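Local coordinates for cellulose hydrolase (Bacillus licheniformis, PDB 4YZT), which hydrolyses beta-1,4-glucosidic bonds of cellulose as a three-module family 5 endoglucanase, with a bound cello-oligosaccharide held in its catalytic barrel, at residues W228-N233 with L275-K280; H281-Y286 with W318-V323; N336-P341 with A422-D427. All coordinates share one frame; numbering follows the deposited sequence.

Contact 1 (W228-N233 with L275-K280)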
loop_
_atom_site.group_PDB
_atom_site.type_symbol
_atom_site.label_atom_id
_atom_site.label_comp_id
_atom_site.label_asym_id
_atom_site.label_seq_id
_atom_site.Cartn_x
_atom_site.Cartn_y
_atom_site.Cartn_z
ATOM N N TRP A 228 -7.757 -8.268 1.894
ATOM C CA TRP A 228 -8.086 -6.903 2.301
ATOM C C TRP A 228 -7.871 -6.670 3.797
ATOM O O TRP A 228 -7.360 -5.620 4.198
ATOM C CB TRP A 228 -9.533 -6.572 1.954
ATOM C CG TRP A 228 -9.914 -5.195 2.374
ATOM C CD1 TRP A 228 -10.711 -4.844 3.427
ATOM C CD2 TRP A 228 -9.520 -3.971 1.740
ATOM N NE1 TRP A 228 -10.825 -3.472 3.496
ATOM C CE2 TRP A 228 -10.100 -2.914 2.474
ATOM C CE3 TRP A 228 -8.724 -3.667 0.626
ATOM C CZ2 TRP A 228 -9.918 -1.576 2.123
ATOM C CZ3 TRP A 228 -8.536 -2.334 0.286
ATOM C CH2 TRP A 228 -9.138 -1.307 1.030
ATOM N N ASP A 229 -8.255 -7.650 4.613
ATOM C CA ASP A 229 -8.187 -7.441 6.055
ATOM C C ASP A 229 -6.752 -7.558 6.585
ATOM O O ASP A 229 -6.440 -7.019 7.648
ATOM C CB ASP A 229 -9.147 -8.382 6.814
ATOM C CG ASP A 229 -9.178 -9.801 6.272
ATOM O OD1 ASP A 229 -8.743 -10.062 5.129
ATOM O OD2 ASP A 229 -9.651 -10.676 7.021
ATOM N N TYR A 230 -5.856 -8.201 5.836
ATOM C CA TYR A 230 -4.452 -8.149 6.220
ATOM C C TYR A 230 -3.848 -6.798 5.811
ATOM O O TYR A 230 -3.203 -6.136 6.636
ATOM C CB TYR A 230 -3.608 -9.297 5.615
ATOM C CG TYR A 230 -2.145 -8.919 5.701
ATOM C CD1 TYR A 230 -1.511 -8.786 6.945
ATOM C CD2 TYR A 230 -1.423 -8.580 4.553
ATOM C CE1 TYR A 230 -0.184 -8.376 7.038
ATOM C CE2 TYR A 230 -0.090 -8.160 4.637
ATOM C CZ TYR A 230 0.517 -8.059 5.879
ATOM O OH TYR A 230 1.827 -7.640 5.973
ATOM N N VAL A 231 -4.049 -6.379 4.559
ATOM C CA VAL A 231 -3.364 -5.171 4.101
ATOM C C VAL A 231 -3.862 -3.951 4.863
ATOM O O VAL A 231 -3.089 -3.023 5.103
ATOM C CB VAL A 231 -3.490 -4.947 2.558
ATOM C CG1 VAL A 231 -2.914 -6.138 1.801
ATOM C CG2 VAL A 231 -4.907 -4.691 2.134
ATOM N N SER A 232 -5.118 -3.989 5.303
ATOM C CA SER A 232 -5.714 -2.862 6.039
ATOM C C SER A 232 -5.714 -3.029 7.565
ATOM O O SER A 232 -6.180 -2.131 8.301
ATOM C CB SER A 232 -7.158 -2.636 5.579
ATOM O OG SER A 232 -7.216 -2.372 4.187
ATOM N N ASN A 233 -5.185 -4.155 8.037
ATOM C CA ASN A 233 -5.277 -4.554 9.455
ATOM C C ASN A 233 -6.712 -4.414 9.963
ATOM O O ASN A 233 -7.002 -3.626 10.860
ATOM C CB ASN A 233 -4.317 -3.746 10.332
ATOM C CG ASN A 233 -4.272 -4.261 11.768
ATOM O OD1 ASN A 233 -4.752 -5.360 12.059
ATOM N ND2 ASN A 233 -3.710 -3.468 12.667
ATOM N N LEU A 275 -1.794 -1.149 3.534
ATOM C CA LEU A 275 -2.589 0.040 3.797
ATOM C C LEU A 275 -2.744 0.201 5.301
ATOM O O LEU A 275 -3.854 0.388 5.802
ATOM C CB LEU A 275 -3.971 -0.061 3.128
ATOM C CG LEU A 275 -4.030 -0.282 1.605
ATOM C CD1 LEU A 275 -5.489 -0.425 1.144
ATOM C CD2 LEU A 275 -3.317 0.842 0.846
ATOM N N GLY A 276 -1.634 0.095 6.024
ATOM C CA GLY A 276 -1.682 0.250 7.466
ATOM C C GLY A 276 -1.125 -0.919 8.260
ATOM O O GLY A 276 -0.752 -0.746 9.420
ATOM N N ALA A 277 -1.077 -2.103 7.647
ATOM C CA ALA A 277 -0.432 -3.258 8.270
ATOM C C ALA A 277 0.952 -2.845 8.764
ATOM O O ALA A 277 1.710 -2.245 7.999
ATOM C CB ALA A 277 -0.328 -4.421 7.270
ATOM N N ASN A 278 1.287 -3.145 10.021
ATOM C CA ASN A 278 2.552 -2.646 10.575
ATOM C C ASN A 278 3.577 -3.703 11.001
ATOM O O ASN A 278 4.723 -3.362 11.272
ATOM C CB ASN A 278 2.270 -1.699 11.762
ATOM C CG ASN A 278 1.770 -2.420 13.016
ATOM O OD1 ASN A 278 1.251 -3.535 12.961
ATOM N ND2 ASN A 278 1.899 -1.753 14.158
ATOM N N GLU A 279 3.196 -4.973 11.057
ATOM C CA GLU A 279 4.160 -5.990 11.461
ATOM C C GLU A 279 5.198 -6.140 10.352
ATOM O O GLU A 279 4.852 -6.410 9.199
ATOM C CB GLU A 279 3.471 -7.325 11.779
ATOM C CG GLU A 279 4.246 -8.209 12.764
ATOM C CD GLU A 279 4.748 -9.513 12.138
ATOM O OE1 GLU A 279 4.711 -9.632 10.900
ATOM O OE2 GLU A 279 5.164 -10.423 12.892
ATOM N N LYS A 280 6.461 -5.919 10.709
ATOM C CA LYS A 280 7.576 -5.898 9.769
ATOM C C LYS A 280 7.753 -7.142 8.930
ATOM O O LYS A 280 7.841 -7.059 7.718
ATOM C CB LYS A 280 8.885 -5.675 10.515
ATOM C CG LYS A 280 9.510 -4.340 10.272
ATOM C CD LYS A 280 10.746 -4.164 11.153
ATOM C CE LYS A 280 10.969 -2.715 11.433
ATOM N NZ LYS A 280 11.944 -2.532 12.544
HETATM O O HOH W 1 2.304 -6.451 8.326
HETATM O O HOH W 2 -1.802 -1.256 11.891
#
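Val231 O takes both backbone hydrogen bonds that join 228-233 to 275-280. Leu275 N bonds Val231 O at 2.8 Å with an N-H...O angle of 154°, and Ala277 N adds a weak bond to Val231 O at 3.4 Å.

Apolar contacts lie around this point. The Leu275 and Trp228 side chains meet nearly perpendicular, Leu275 CD1 3.7 Å from Trp228 CZ3. The indole of Trp228 swings out trans to the main-chain nitrogen (chi1 179°), which lets CZ3 and CH2 reach Leu275 CD1 although the CB points away. Ser232 OG sits over the centre of one indole face. Ala277 CB packs 4.0 Å from Tyr230 CE1, oblique to the ring.

Water completes the set: one molecule joins Tyr230 OH to Glu279 O, and a second accepts from Asn233 ND2 and donates to Gly276 O. That amide nitrogen also bonds Ala464 O. Asn233, at positive phi, closes helix 228-231 in a Schellman motif, and Gly276 has phi 124°, where a CB would jam against the preceding carbonyl O.

Leu275 belongs to the glycan pocket, its side chain about 4 Å from a bound glucose unit. One good and one weak N-H bond to the Val231 carbonyl thus tie a sugar-contacting loop of the barrel to a short helix by main-chain atoms.

Contact 2 (H281-Y286 with W318-V323)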
loop_
_atom_site.group_PDB
_atom_site.type_symbol
_atom_site.label_atom_id
_atom_site.label_comp_id
_atom_site.label_asym_id
_atom_site.label_seq_id
_atom_site.Cartn_x
_atom_site.Cartn_y
_atom_site.Cartn_z
ATOM N N HIS A 281 7.879 -8.283 9.599
ATOM C CA HIS A 281 8.163 -9.527 8.898
ATOM C C HIS A 281 7.086 -9.823 7.861
ATOM O O HIS A 281 7.381 -10.127 6.715
ATOM C CB HIS A 281 8.272 -10.698 9.869
ATOM C CG HIS A 281 8.384 -12.016 9.176
ATOM N ND1 HIS A 281 9.587 -12.521 8.735
ATOM C CD2 HIS A 281 7.436 -12.906 8.792
ATOM C CE1 HIS A 281 9.380 -13.681 8.136
ATOM N NE2 HIS A 281 8.082 -13.934 8.150
ATOM N N SER A 282 5.828 -9.735 8.267
ATOM C CA SER A 282 4.738 -9.994 7.334
ATOM C C SER A 282 4.774 -9.004 6.185
ATOM O O SER A 282 4.623 -9.384 5.029
ATOM C CB SER A 282 3.392 -9.930 8.039
ATOM O OG SER A 282 3.265 -10.986 8.983
ATOM N N LYS A 283 4.966 -7.731 6.503
ATOM C CA LYS A 283 4.972 -6.704 5.465
ATOM C C LYS A 283 6.077 -6.944 4.431
ATOM O O LYS A 283 5.850 -6.821 3.225
ATOM C CB LYS A 283 5.129 -5.320 6.089
ATOM C CG LYS A 283 4.944 -4.181 5.095
ATOM C CD LYS A 283 5.706 -2.935 5.548
ATOM C CE LYS A 283 5.130 -2.310 6.797
ATOM N NZ LYS A 283 6.049 -1.222 7.306
ATOM N N TRP A 284 7.271 -7.294 4.909
ATOM C CA TRP A 284 8.397 -7.537 4.010
ATOM C C TRP A 284 8.131 -8.767 3.147
ATOM O O TRP A 284 8.300 -8.733 1.925
ATOM C CB TRP A 284 9.701 -7.698 4.804
ATOM C CG TRP A 284 10.116 -6.438 5.541
ATOM C CD1 TRP A 284 9.527 -5.211 5.458
ATOM C CD2 TRP A 284 11.204 -6.301 6.468
ATOM N NE1 TRP A 284 10.182 -4.316 6.271
ATOM C CE2 TRP A 284 11.210 -4.960 6.910
ATOM C CE3 TRP A 284 12.176 -7.179 6.966
ATOM C CZ2 TRP A 284 12.154 -4.473 7.826
ATOM C CZ3 TRP A 284 13.116 -6.692 7.892
ATOM C CH2 TRP A 284 13.091 -5.357 8.309
ATOM N N LEU A 285 7.698 -9.851 3.787
ATOM C CA LEU A 285 7.342 -11.083 3.076
ATOM C C LEU A 285 6.226 -10.874 2.033
ATOM O O LEU A 285 6.275 -11.430 0.938
ATOM C CB LEU A 285 6.922 -12.159 4.081
ATOM C CG LEU A 285 6.625 -13.549 3.506
ATOM C CD1 LEU A 285 7.888 -14.125 2.845
ATOM C CD2 LEU A 285 6.128 -14.475 4.593
ATOM N N TYR A 286 5.209 -10.105 2.394
ATOM C CA TYR A 286 4.107 -9.815 1.481
ATOM C C TYR A 286 4.611 -9.082 0.234
ATOM O O TYR A 286 4.305 -9.465 -0.905
ATOM C CB TYR A 286 3.028 -8.990 2.195
ATOM C CG TYR A 286 1.807 -8.721 1.342
ATOM C CD1 TYR A 286 1.743 -7.604 0.517
ATOM C CD2 TYR A 286 0.723 -9.597 1.341
ATOM C CE1 TYR A 286 0.633 -7.363 -0.277
ATOM C CE2 TYR A 286 -0.384 -9.349 0.560
ATOM C CZ TYR A 286 -0.419 -8.245 -0.249
ATOM O OH TYR A 286 -1.525 -8.001 -1.038
ATOM N N TRP A 318 12.298 7.332 3.378
ATOM C CA TRP A 318 11.306 6.265 3.427
ATOM C C TRP A 318 11.055 5.815 4.864
ATOM O O TRP A 318 12.000 5.606 5.611
ATOM C CB TRP A 318 11.773 5.097 2.566
ATOM C CG TRP A 318 11.848 5.488 1.124
ATOM C CD1 TRP A 318 12.857 6.163 0.507
ATOM C CD2 TRP A 318 10.847 5.266 0.131
ATOM N NE1 TRP A 318 12.554 6.364 -0.817
ATOM C CE2 TRP A 318 11.327 5.814 -1.078
ATOM C CE3 TRP A 318 9.584 4.652 0.143
ATOM C CZ2 TRP A 318 10.596 5.764 -2.264
ATOM C CZ3 TRP A 318 8.871 4.591 -1.040
ATOM C CH2 TRP A 318 9.372 5.156 -2.221
ATOM N N ARG A 319 9.785 5.674 5.248
ATOM C CA ARG A 319 9.438 5.305 6.625
ATOM C C ARG A 319 9.871 3.873 6.955
ATOM O O ARG A 319 10.127 3.534 8.110
ATOM C CB ARG A 319 7.929 5.464 6.856
ATOM C CG ARG A 319 7.448 6.912 6.847
ATOM C CD ARG A 319 5.930 6.995 6.983
ATOM N NE ARG A 319 5.453 8.377 6.975
ATOM C CZ ARG A 319 5.086 9.033 5.874
ATOM N NH1 ARG A 319 5.135 8.435 4.689
ATOM N NH2 ARG A 319 4.661 10.287 5.965
ATOM N N ASP A 320 9.931 3.037 5.927
ATOM C CA ASP A 320 10.434 1.669 6.043
ATOM C C ASP A 320 11.385 1.456 4.872
ATOM O O ASP A 320 10.954 1.115 3.777
ATOM C CB ASP A 320 9.281 0.654 6.017
ATOM C CG ASP A 320 9.749 -0.789 6.195
ATOM O OD1 ASP A 320 10.966 -1.046 6.120
ATOM O OD2 ASP A 320 8.886 -1.669 6.406
ATOM N N PRO A 321 12.679 1.694 5.089
ATOM C CA PRO A 321 13.609 1.655 3.960
ATOM C C PRO A 321 13.804 0.244 3.421
ATOM O O PRO A 321 14.095 0.077 2.237
ATOM C CB PRO A 321 14.912 2.177 4.561
ATOM C CG PRO A 321 14.498 2.920 5.768
ATOM C CD PRO A 321 13.321 2.221 6.308
ATOM N N VAL A 322 13.676 -0.749 4.293
ATOM C CA VAL A 322 13.870 -2.137 3.886
ATOM C C VAL A 322 12.781 -2.580 2.913
ATOM O O VAL A 322 13.085 -3.180 1.877
ATOM C CB VAL A 322 13.895 -3.083 5.101
ATOM C CG1 VAL A 322 13.845 -4.540 4.655
ATOM C CG2 VAL A 322 15.124 -2.796 5.963
ATOM N N VAL A 323 11.518 -2.289 3.227
ATOM C CA VAL A 323 10.450 -2.729 2.336
ATOM C C VAL A 323 10.603 -2.024 0.972
ATOM O O VAL A 323 10.359 -2.638 -0.073
ATOM C CB VAL A 323 9.045 -2.498 2.942
ATOM C CG1 VAL A 323 8.620 -1.023 2.851
ATOM C CG2 VAL A 323 8.026 -3.379 2.252
#
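The N-terminus of helix 321-330 docks against helix 280-296, the helix that follows barrel strand 267-272, and the capping residue Asp320 carries the polar part of the contact. Asp320 OD2 accepts two donors on different lone pairs: Trp284 NE1 at 3.0 Å on the syn side, and Lys283 NZ, also at 3.0 Å, on the anti side as a salt bridge. The acceptor lies only 5° out of the ring plane at the indole edge, although ring and carboxylate planes are turned 49° apart.

Asp320 is the N-cap. Its extended first torsion (chi1 -178°, CG opposite the main-chain nitrogen) carries the carboxylate to helix 280-296, while Asp320 OD1 still accepts from Val323 N at 3.2 Å, from above the carboxylate plane. In this (beta/alpha)8 barrel, helix 280-296 comes in sequence between strands 267-272 and 299-303, the last two of the barrel.

Val322 CG1 sits over one face of Trp284, 3.5 Å from the centroid of the six-membered ring, a CH-pi contact. Val323 CB lies 3.7 Å from Trp284 CD1, oblique to the ring. A leucine in place of Trp284 would probably leave Asp320 OD2 without its in-plane donor and Val322 CG1 without a flat surface to rest on.

Contact 3 (N336-P341 with A422-D427)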
loop_
_atom_site.group_PDB
_atom_site.type_symbol
_atom_site.label_atom_id
_atom_site.label_comp_id
_atom_site.label_asym_id
_atom_site.label_seq_id
_atom_site.Cartn_x
_atom_site.Cartn_y
_atom_site.Cartn_z
ATOM N N ASN A 336 14.832 -11.485 -2.661
ATOM C CA ASN A 336 15.344 -10.959 -1.403
ATOM C C ASN A 336 15.233 -11.984 -0.287
ATOM O O ASN A 336 14.191 -12.637 -0.135
ATOM C CB ASN A 336 14.575 -9.698 -0.996
ATOM C CG ASN A 336 14.554 -8.655 -2.087
ATOM O OD1 ASN A 336 15.536 -7.937 -2.293
ATOM N ND2 ASN A 336 13.426 -8.554 -2.789
ATOM N N ALA A 337 16.294 -12.111 0.501
ATOM C CA ALA A 337 16.250 -12.948 1.689
ATOM C C ALA A 337 15.355 -12.281 2.747
ATOM O O ALA A 337 15.315 -11.051 2.860
ATOM C CB ALA A 337 17.660 -13.188 2.221
ATOM N N ILE A 338 14.626 -13.095 3.504
ATOM C CA ILE A 338 13.740 -12.586 4.543
ATOM C C ILE A 338 14.090 -13.242 5.886
ATOM O O ILE A 338 14.114 -14.479 5.991
ATOM C CB ILE A 338 12.249 -12.852 4.199
ATOM C CG1 ILE A 338 11.897 -12.319 2.802
ATOM C CG2 ILE A 338 11.348 -12.232 5.252
ATOM C CD1 ILE A 338 11.920 -10.790 2.681
ATOM N N ILE A 339 14.401 -12.424 6.895
ATOM C CA ILE A 339 14.694 -12.935 8.236
ATOM C C ILE A 339 13.457 -12.983 9.142
ATOM O O ILE A 339 12.514 -12.199 8.971
ATOM C CB ILE A 339 15.784 -12.087 8.955
ATOM C CG1 ILE A 339 15.263 -10.684 9.273
ATOM C CG2 ILE A 339 17.066 -12.043 8.128
ATOM C CD1 ILE A 339 16.211 -9.858 10.140
ATOM N N LYS A 340 13.473 -13.914 10.098
ATOM C CA LYS A 340 12.434 -14.028 11.128
ATOM C C LYS A 340 13.088 -14.412 12.454
ATOM O O LYS A 340 13.702 -15.475 12.557
ATOM C CB LYS A 340 11.380 -15.068 10.734
ATOM C CG LYS A 340 10.057 -14.943 11.470
ATOM C CD LYS A 340 9.008 -15.904 10.913
ATOM C CE LYS A 340 7.659 -15.706 11.606
ATOM N NZ LYS A 340 6.675 -16.749 11.205
ATOM N N PRO A 341 12.950 -13.561 13.484
ATOM C CA PRO A 341 12.127 -12.352 13.515
ATOM C C PRO A 341 12.838 -11.135 12.948
ATOM O O PRO A 341 14.065 -11.109 12.900
ATOM C CB PRO A 341 11.857 -12.163 15.016
ATOM C CG PRO A 341 13.109 -12.668 15.664
ATOM C CD PRO A 341 13.612 -13.806 14.782
ATOM N N ALA A 422 18.100 -7.152 -1.275
ATOM C CA ALA A 422 18.105 -6.178 -0.190
ATOM C C ALA A 422 18.717 -6.722 1.109
ATOM O O ALA A 422 18.652 -7.917 1.390
ATOM C CB ALA A 422 16.684 -5.694 0.060
ATOM N N SER A 423 19.318 -5.837 1.899
ATOM C CA SER A 423 19.725 -6.208 3.246
ATOM C C SER A 423 18.500 -6.306 4.153
ATOM O O SER A 423 17.491 -5.648 3.921
ATOM C CB SER A 423 20.711 -5.195 3.827
ATOM O OG SER A 423 21.951 -5.240 3.141
ATOM N N GLN A 424 18.603 -7.133 5.180
ATOM C CA GLN A 424 17.564 -7.233 6.196
ATOM C C GLN A 424 18.071 -6.556 7.468
ATOM O O GLN A 424 19.241 -6.704 7.832
ATOM C CB GLN A 424 17.214 -8.695 6.451
ATOM C CG GLN A 424 16.486 -9.370 5.299
ATOM C CD GLN A 424 15.003 -9.077 5.322
ATOM O OE1 GLN A 424 14.254 -9.645 6.118
ATOM N NE2 GLN A 424 14.575 -8.162 4.474
ATOM N N VAL A 425 17.197 -5.806 8.128
ATOM C CA VAL A 425 17.549 -5.113 9.370
ATOM C C VAL A 425 16.699 -5.585 10.556
ATOM O O VAL A 425 15.478 -5.456 10.538
ATOM C CB VAL A 425 17.369 -3.598 9.230
ATOM C CG1 VAL A 425 17.682 -2.900 10.554
ATOM C CG2 VAL A 425 18.219 -3.056 8.084
ATOM N N MET A 426 17.343 -6.122 11.588
ATOM C CA MET A 426 16.631 -6.588 12.777
ATOM C C MET A 426 16.767 -5.600 13.937
ATOM O O MET A 426 17.879 -5.303 14.373
ATOM C CB MET A 426 17.157 -7.964 13.199
ATOM C CG MET A 426 16.383 -8.627 14.331
ATOM S SD MET A 426 17.090 -10.220 14.801
ATOM C CE MET A 426 18.513 -9.692 15.728
ATOM N N ASP A 427 15.641 -5.093 14.438
ATOM C CA ASP A 427 15.672 -4.216 15.604
ATOM C C ASP A 427 15.778 -5.054 16.868
ATOM O O ASP A 427 15.064 -6.049 17.020
ATOM C CB ASP A 427 14.423 -3.336 15.674
ATOM C CG ASP A 427 14.444 -2.183 14.687
ATOM O OD1 ASP A 427 15.376 -2.081 13.865
ATOM O OD2 ASP A 427 13.501 -1.369 14.734
HETATM O O HOH W 3 18.518 -10.378 -0.159
HETATM O O HOH W 4 15.983 -8.601 1.908
#
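Asn336 OD1 accepts from Ala422 N at 2.9 Å, with an N-H...O angle of 175° and the donor in the carbonyl plane on a lone pair. This nearly straight bond lies at the start of two parallel strands, 338-347 and 424-431, neighbours in the mixed sheet of the X2 carbohydrate-binding module, a member of the E-set clan of beta-sandwich domains. The axes of the short segments 338-340 and 424-427 run 19° from parallel but are 7.5 Å apart at their closest, wider than the spacing of directly hydrogen-bonded strands, and side chains and water bridge the difference.

Gln424 does most of the bridging. Gln424 OE1 accepts from Ile339 N at 2.9 Å, the donor tilted from the amide plane, so a side-chain carbonyl serves where a strand carbonyl would be expected. A bend at chi2 (-83°) turns the amide toward strand 338-340. One water donates to both Ala337 O and Ala422 O and accepts weakly from Gln424 NE2; another accepts from Ala337 N and donates to Ala422 O. The other end of the Asn336 amide, ND2, is held by Asp288 of helix 280-296.

Apolar packing continues the seam. The Ile339 and Gln424 side chains run antiparallel alongside one another, with Ile339 CG2 3.7 Å from Gln424 CB. Farther along, the Ile339 and Met426 side chains are roughly perpendicular, with Ile339 CD1 3.7 Å from Met426 CB. Past the cis peptide bond before Pro341, the buried Pro341 O has no polar partner in the model and lies 3.7 Å from Met426 SD.

The three contacts follow one another along the chain and lead from the glycan pocket of the barrel toward the X2 module. Contacts 1 and 2 have centres about 11 Å apart and share the region where the loop after strand 267-272 enters helix 280-296; the centre of contact 3 is about 9 Å from that of contact 2 and about 19 Å from that of contact 1. Helix 321-330 of contact 2 is followed by strand 338-347 of contact 3. His281 ND1 probably hydrogen-bonds Ile339 O, and Lys280 NZ forms a salt bridge with Asp427 OD2 at 2.9 Å. The start of helix 280-296 is therefore where the barrel meets the X2 module, consistent with a fixed relative placement of the two.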